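Superoxide dismutase [Fe] (Aquifex pyrophilus, PDB 1COJ) catalyses the dismutation of superoxide radicals to hydrogen peroxide and molecular oxygen, using one iron ion in each subunit of a homotetramer. Local coordinates at residues P13-N21 with Y180-I188. Sequence-based numbering, arbitrary orientation.
Sequences PQNLEGISN and YIDAFFKNI
Asn187 sets its carboxamide against the backbone of Glu17, joining the loop of the alpha-hairpin domain that runs into helix 21-47 to the C-terminal domain of this iron/manganese superoxide dismutase. With CG anti to its own carbonyl carbon (chi1 -63°), the amide carbon comes within 3.5 Å of Glu17 N, and Leu16 CB lies 4.1 Å from Asn187 CG. Cutting this side chain back to an alanine is likely to open a gap beside Leu16 and leave the Glu17 backbone without its amide neighbour. Glu17 sends CG anti to its backbone N (chi1 -172°), and its side chain crosses that of Lys186 at about a right angle. Glu17 OE2 meets the aliphatic stem of the lysine, 3.4 Å from Lys186 CD, while OE2 and NZ stay 5.4 Å apart, too far for a salt bridge. With no side chain on Gly18, Ala183 CB can come within 4.0 Å of its CA. Deeper in, Ile19 CG1 lies 4.0 Å from Ala183 CB, and CD1 comes obliquely to the Tyr180 ring, 4.2 Å from CE1. That ring reaches the iron site's second shell: Tyr180 OH hydrogen-bonds to the backbone O of Asp163, an iron ligand, and to Tyr84 OH.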
ATOM      1  N   PRO A  13      -3.887  19.257  23.948  1.00 17.00           N
ATOM      2  CA  PRO A  13      -2.839  20.226  24.283  1.00 18.75           C
ATOM      3  C   PRO A  13      -3.337  21.642  24.013  1.00 18.67           C
ATOM      4  O   PRO A  13      -4.217  21.851  23.173  1.00 17.20           O
ATOM      5  CB  PRO A  13      -1.708  19.872  23.307  1.00 17.34           C
ATOM      6  CG  PRO A  13      -2.058  18.506  22.791  1.00 19.41           C
ATOM      7  CD  PRO A  13      -3.547  18.549  22.704  1.00 18.93           C
ATOM      8  N   GLN A  14      -2.754  22.613  24.704  1.00 19.62           N
ATOM      9  CA  GLN A  14      -3.139  24.002  24.523  1.00 19.85           C
ATOM     10  C   GLN A  14      -1.961  24.910  24.845  1.00 16.51           C
ATOM     11  O   GLN A  14      -1.154  24.615  25.724  1.00 15.01           O
ATOM     12  CB  GLN A  14      -4.322  24.349  25.430  1.00 24.75           C
ATOM     13  CG  GLN A  14      -5.458  25.084  24.724  1.00 34.99           C
ATOM     14  CD  GLN A  14      -6.097  24.254  23.620  1.00 39.08           C
ATOM     15  OE1 GLN A  14      -5.667  24.293  22.469  1.00 42.19           O
ATOM     16  NE2 GLN A  14      -7.111  23.486  23.975  1.00 44.61           N
ATOM     17  N   ASN A  15      -1.846  25.991  24.084  1.00 15.90           N
ATOM     18  CA  ASN A  15      -0.803  26.993  24.242  1.00 17.32           C
ATOM     19  C   ASN A  15       0.601  26.425  24.066  1.00 17.62           C
ATOM     20  O   ASN A  15       1.530  26.819  24.772  1.00 17.89           O
ATOM     21  CB  ASN A  15      -0.935  27.709  25.593  1.00 16.72           C
ATOM     22  CG  ASN A  15      -2.280  28.386  25.768  1.00 18.37           C
ATOM     23  OD1 ASN A  15      -2.867  28.879  24.812  1.00 19.30           O
ATOM     24  ND2 ASN A  15      -2.779  28.400  26.992  1.00 20.78           N
ATOM     25  N   LEU A  16       0.757  25.507  23.118  1.00 17.60           N
ATOM     26  CA  LEU A  16       2.066  24.917  22.850  1.00 17.09           C
ATOM     27  C   LEU A  16       2.992  25.961  22.235  1.00 17.54           C
ATOM     28  O   LEU A  16       2.548  26.928  21.624  1.00 19.23           O
ATOM     29  CB  LEU A  16       1.943  23.711  21.911  1.00 14.89           C
ATOM     30  CG  LEU A  16       1.080  22.534  22.377  1.00 14.44           C
ATOM     31  CD1 LEU A  16       1.036  21.465  21.299  1.00 15.64           C
ATOM     32  CD2 LEU A  16       1.643  21.968  23.665  1.00 15.04           C
ATOM     33  N   GLU A  17       4.285  25.749  22.396  1.00 17.98           N
ATOM     34  CA  GLU A  17       5.293  26.654  21.874  1.00 21.43           C
ATOM     35  C   GLU A  17       5.640  26.245  20.431  1.00 19.41           C
ATOM     36  O   GLU A  17       6.341  25.263  20.205  1.00 20.44           O
ATOM     37  CB  GLU A  17       6.535  26.591  22.767  1.00 25.49           C
ATOM     38  CG  GLU A  17       7.597  27.626  22.462  1.00 36.51           C
ATOM     39  CD  GLU A  17       8.779  27.523  23.408  1.00 41.13           C
ATOM     40  OE1 GLU A  17       8.560  27.464  24.642  1.00 44.37           O
ATOM     41  OE2 GLU A  17       9.927  27.496  22.916  1.00 44.14           O
ATOM     42  N   GLY A  18       5.134  27.000  19.462  1.00 18.83           N
ATOM     43  CA  GLY A  18       5.415  26.696  18.068  1.00 19.18           C
ATOM     44  C   GLY A  18       4.298  25.958  17.355  1.00 18.35           C
ATOM     45  O   GLY A  18       4.349  25.769  16.142  1.00 19.31           O
ATOM     46  N   ILE A  19       3.309  25.501  18.111  1.00 17.45           N
ATOM     47  CA  ILE A  19       2.167  24.799  17.542  1.00 16.52           C
ATOM     48  C   ILE A  19       0.930  25.488  18.116  1.00 16.45           C
ATOM     49  O   ILE A  19       0.609  25.345  19.296  1.00 19.55           O
ATOM     50  CB  ILE A  19       2.191  23.293  17.900  1.00 17.03           C
ATOM     51  CG1 ILE A  19       3.478  22.648  17.365  1.00 17.18           C
ATOM     52  CG2 ILE A  19       0.981  22.594  17.291  1.00 16.11           C
ATOM     53  CD1 ILE A  19       3.675  21.198  17.767  1.00 18.09           C
ATOM     54  N   SER A  20       0.266  26.275  17.281  1.00 15.83           N
ATOM     55  CA  SER A  20      -0.898  27.045  17.691  1.00 15.92           C
ATOM     56  C   SER A  20      -2.147  26.254  18.048  1.00 17.19           C
ATOM     57  O   SER A  20      -2.290  25.079  17.692  1.00 17.26           O
ATOM     58  CB  SER A  20      -1.255  28.048  16.602  1.00 13.50           C
ATOM     59  OG  SER A  20      -1.849  27.399  15.490  1.00 15.88           O
ATOM     60  N   ASN A  21      -3.071  26.930  18.729  1.00 16.40           N
ATOM     61  CA  ASN A  21      -4.343  26.325  19.117  1.00 16.26           C
ATOM     62  C   ASN A  21      -5.175  26.142  17.865  1.00 15.31           C
ATOM     63  O   ASN A  21      -5.982  25.216  17.766  1.00 14.97           O
ATOM     64  CB  ASN A  21      -5.093  27.215  20.117  1.00 16.62           C
ATOM     65  CG  ASN A  21      -4.386  27.316  21.449  1.00 18.51           C
ATOM     66  OD1 ASN A  21      -4.561  28.270  22.206  1.00 24.82           O
ATOM     67  ND2 ASN A  21      -3.648  26.288  21.778  1.00 13.79           N
ATOM     68  N   TYR A 180       8.247  22.494  11.981  1.00 11.30           N
ATOM     69  CA  TYR A 180       7.230  21.817  12.779  1.00 11.06           C
ATOM     70  C   TYR A 180       7.891  20.750  13.650  1.00 11.03           C
ATOM     71  O   TYR A 180       7.556  20.602  14.828  1.00 11.26           O
ATOM     72  CB  TYR A 180       6.163  21.198  11.867  1.00 11.01           C
ATOM     73  CG  TYR A 180       5.425  20.022  12.469  1.00 12.23           C
ATOM     74  CD1 TYR A 180       4.565  20.186  13.558  1.00 12.71           C
ATOM     75  CD2 TYR A 180       5.592  18.736  11.948  1.00 12.01           C
ATOM     76  CE1 TYR A 180       3.887  19.091  14.116  1.00 12.79           C
ATOM     77  CE2 TYR A 180       4.922  17.637  12.495  1.00 12.21           C
ATOM     78  CZ  TYR A 180       4.073  17.820  13.577  1.00 14.43           C
ATOM     79  OH  TYR A 180       3.418  16.734  14.114  1.00 12.17           O
ATOM     80  N   ILE A 181       8.839  20.016  13.071  1.00 12.09           N
ATOM     81  CA  ILE A 181       9.544  18.972  13.807  1.00 12.17           C
ATOM     82  C   ILE A 181      10.310  19.591  14.977  1.00 12.68           C
ATOM     83  O   ILE A 181      10.305  19.053  16.085  1.00 12.25           O
ATOM     84  CB  ILE A 181      10.505  18.183  12.889  1.00 13.38           C
ATOM     85  CG1 ILE A 181       9.716  17.532  11.747  1.00 14.95           C
ATOM     86  CG2 ILE A 181      11.236  17.114  13.689  1.00 12.91           C
ATOM     87  CD1 ILE A 181      10.582  16.958  10.637  1.00 14.40           C
ATOM     88  N   ASP A 182      10.939  20.741  14.742  1.00 13.45           N
ATOM     89  CA  ASP A 182      11.674  21.429  15.800  1.00 13.55           C
ATOM     90  C   ASP A 182      10.710  21.838  16.911  1.00 13.12           C
ATOM     91  O   ASP A 182      11.007  21.661  18.093  1.00 14.89           O
ATOM     92  CB  ASP A 182      12.390  22.673  15.258  1.00 17.94           C
ATOM     93  CG  ASP A 182      13.543  22.332  14.329  1.00 23.28           C
ATOM     94  OD1 ASP A 182      14.152  21.256  14.498  1.00 26.10           O
ATOM     95  OD2 ASP A 182      13.846  23.147  13.431  1.00 27.84           O
ATOM     96  N   ALA A 183       9.551  22.365  16.526  1.00 13.15           N
ATOM     97  CA  ALA A 183       8.544  22.792  17.491  1.00 12.95           C
ATOM     98  C   ALA A 183       8.066  21.606  18.326  1.00 14.41           C
ATOM     99  O   ALA A 183       7.886  21.730  19.534  1.00 14.96           O
ATOM    100  CB  ALA A 183       7.372  23.460  16.781  1.00 11.52           C
ATOM    101  N   PHE A 184       7.906  20.447  17.689  1.00 13.24           N
ATOM    102  CA  PHE A 184       7.472  19.243  18.395  1.00 12.99           C
ATOM    103  C   PHE A 184       8.458  18.916  19.522  1.00 13.15           C
ATOM    104  O   PHE A 184       8.057  18.649  20.659  1.00 10.81           O
ATOM    105  CB  PHE A 184       7.355  18.050  17.432  1.00 13.11           C
ATOM    106  CG  PHE A 184       7.029  16.753  18.121  1.00 12.20           C
ATOM    107  CD1 PHE A 184       5.707  16.377  18.333  1.00 13.33           C
ATOM    108  CD2 PHE A 184       8.045  15.917  18.581  1.00 12.69           C
ATOM    109  CE1 PHE A 184       5.402  15.190  19.000  1.00 12.94           C
ATOM    110  CE2 PHE A 184       7.750  14.732  19.247  1.00 11.94           C
ATOM    111  CZ  PHE A 184       6.425  14.368  19.455  1.00 10.52           C
ATOM    112  N   PHE A 185       9.747  18.939  19.203  1.00 14.65           N
ATOM    113  CA  PHE A 185      10.775  18.655  20.197  1.00 16.98           C
ATOM    114  C   PHE A 185      10.795  19.642  21.366  1.00 17.55           C
ATOM    115  O   PHE A 185      11.178  19.277  22.477  1.00 18.69           O
ATOM    116  CB  PHE A 185      12.149  18.570  19.535  1.00 19.23           C
ATOM    117  CG  PHE A 185      12.426  17.236  18.900  1.00 24.05           C
ATOM    118  CD1 PHE A 185      12.924  16.183  19.664  1.00 25.78           C
ATOM    119  CD2 PHE A 185      12.167  17.020  17.551  1.00 25.20           C
ATOM    120  CE1 PHE A 185      13.159  14.933  19.094  1.00 25.83           C
ATOM    121  CE2 PHE A 185      12.396  15.771  16.970  1.00 25.92           C
ATOM    122  CZ  PHE A 185      12.892  14.728  17.743  1.00 25.23           C
ATOM    123  N   LYS A 186      10.361  20.878  21.122  1.00 17.70           N
ATOM    124  CA  LYS A 186      10.330  21.902  22.169  1.00 19.08           C
ATOM    125  C   LYS A 186       9.213  21.672  23.180  1.00 18.07           C
ATOM    126  O   LYS A 186       9.257  22.210  24.288  1.00 19.74           O
ATOM    127  CB  LYS A 186      10.135  23.301  21.574  1.00 20.17           C
ATOM    128  CG  LYS A 186      11.293  23.854  20.786  1.00 28.50           C
ATOM    129  CD  LYS A 186      11.100  25.352  20.587  1.00 34.73           C
ATOM    130  CE  LYS A 186      12.111  25.939  19.614  1.00 39.39           C
ATOM    131  NZ  LYS A 186      11.834  25.541  18.203  1.00 43.08           N
ATOM    132  N   ASN A 187       8.210  20.883  22.813  1.00 15.10           N
ATOM    133  CA  ASN A 187       7.088  20.647  23.707  1.00 14.85           C
ATOM    134  C   ASN A 187       6.958  19.232  24.251  1.00 15.73           C
ATOM    135  O   ASN A 187       5.896  18.861  24.756  1.00 18.27           O
ATOM    136  CB  ASN A 187       5.784  21.053  23.018  1.00 13.94           C
ATOM    137  CG  ASN A 187       5.738  22.525  22.696  1.00 13.46           C
ATOM    138  OD1 ASN A 187       6.047  22.948  21.590  1.00 15.71           O
ATOM    139  ND2 ASN A 187       5.332  23.313  23.663  1.00 10.32           N
ATOM    140  N   ILE A 188       8.037  18.459  24.211  1.00 14.92           N
ATOM    141  CA  ILE A 188       7.983  17.087  24.699  1.00 14.44           C
ATOM    142  C   ILE A 188       7.906  16.990  26.217  1.00 14.68           C
ATOM    143  O   ILE A 188       8.700  17.602  26.937  1.00 14.25           O
ATOM    144  CB  ILE A 188       9.182  16.248  24.197  1.00 14.80           C
ATOM    145  CG1 ILE A 188       9.094  16.068  22.679  1.00 14.45           C
ATOM    146  CG2 ILE A 188       9.198  14.885  24.884  1.00 13.23           C
ATOM    147  CD1 ILE A 188      10.235  15.263  22.075  1.00 14.21           C
TER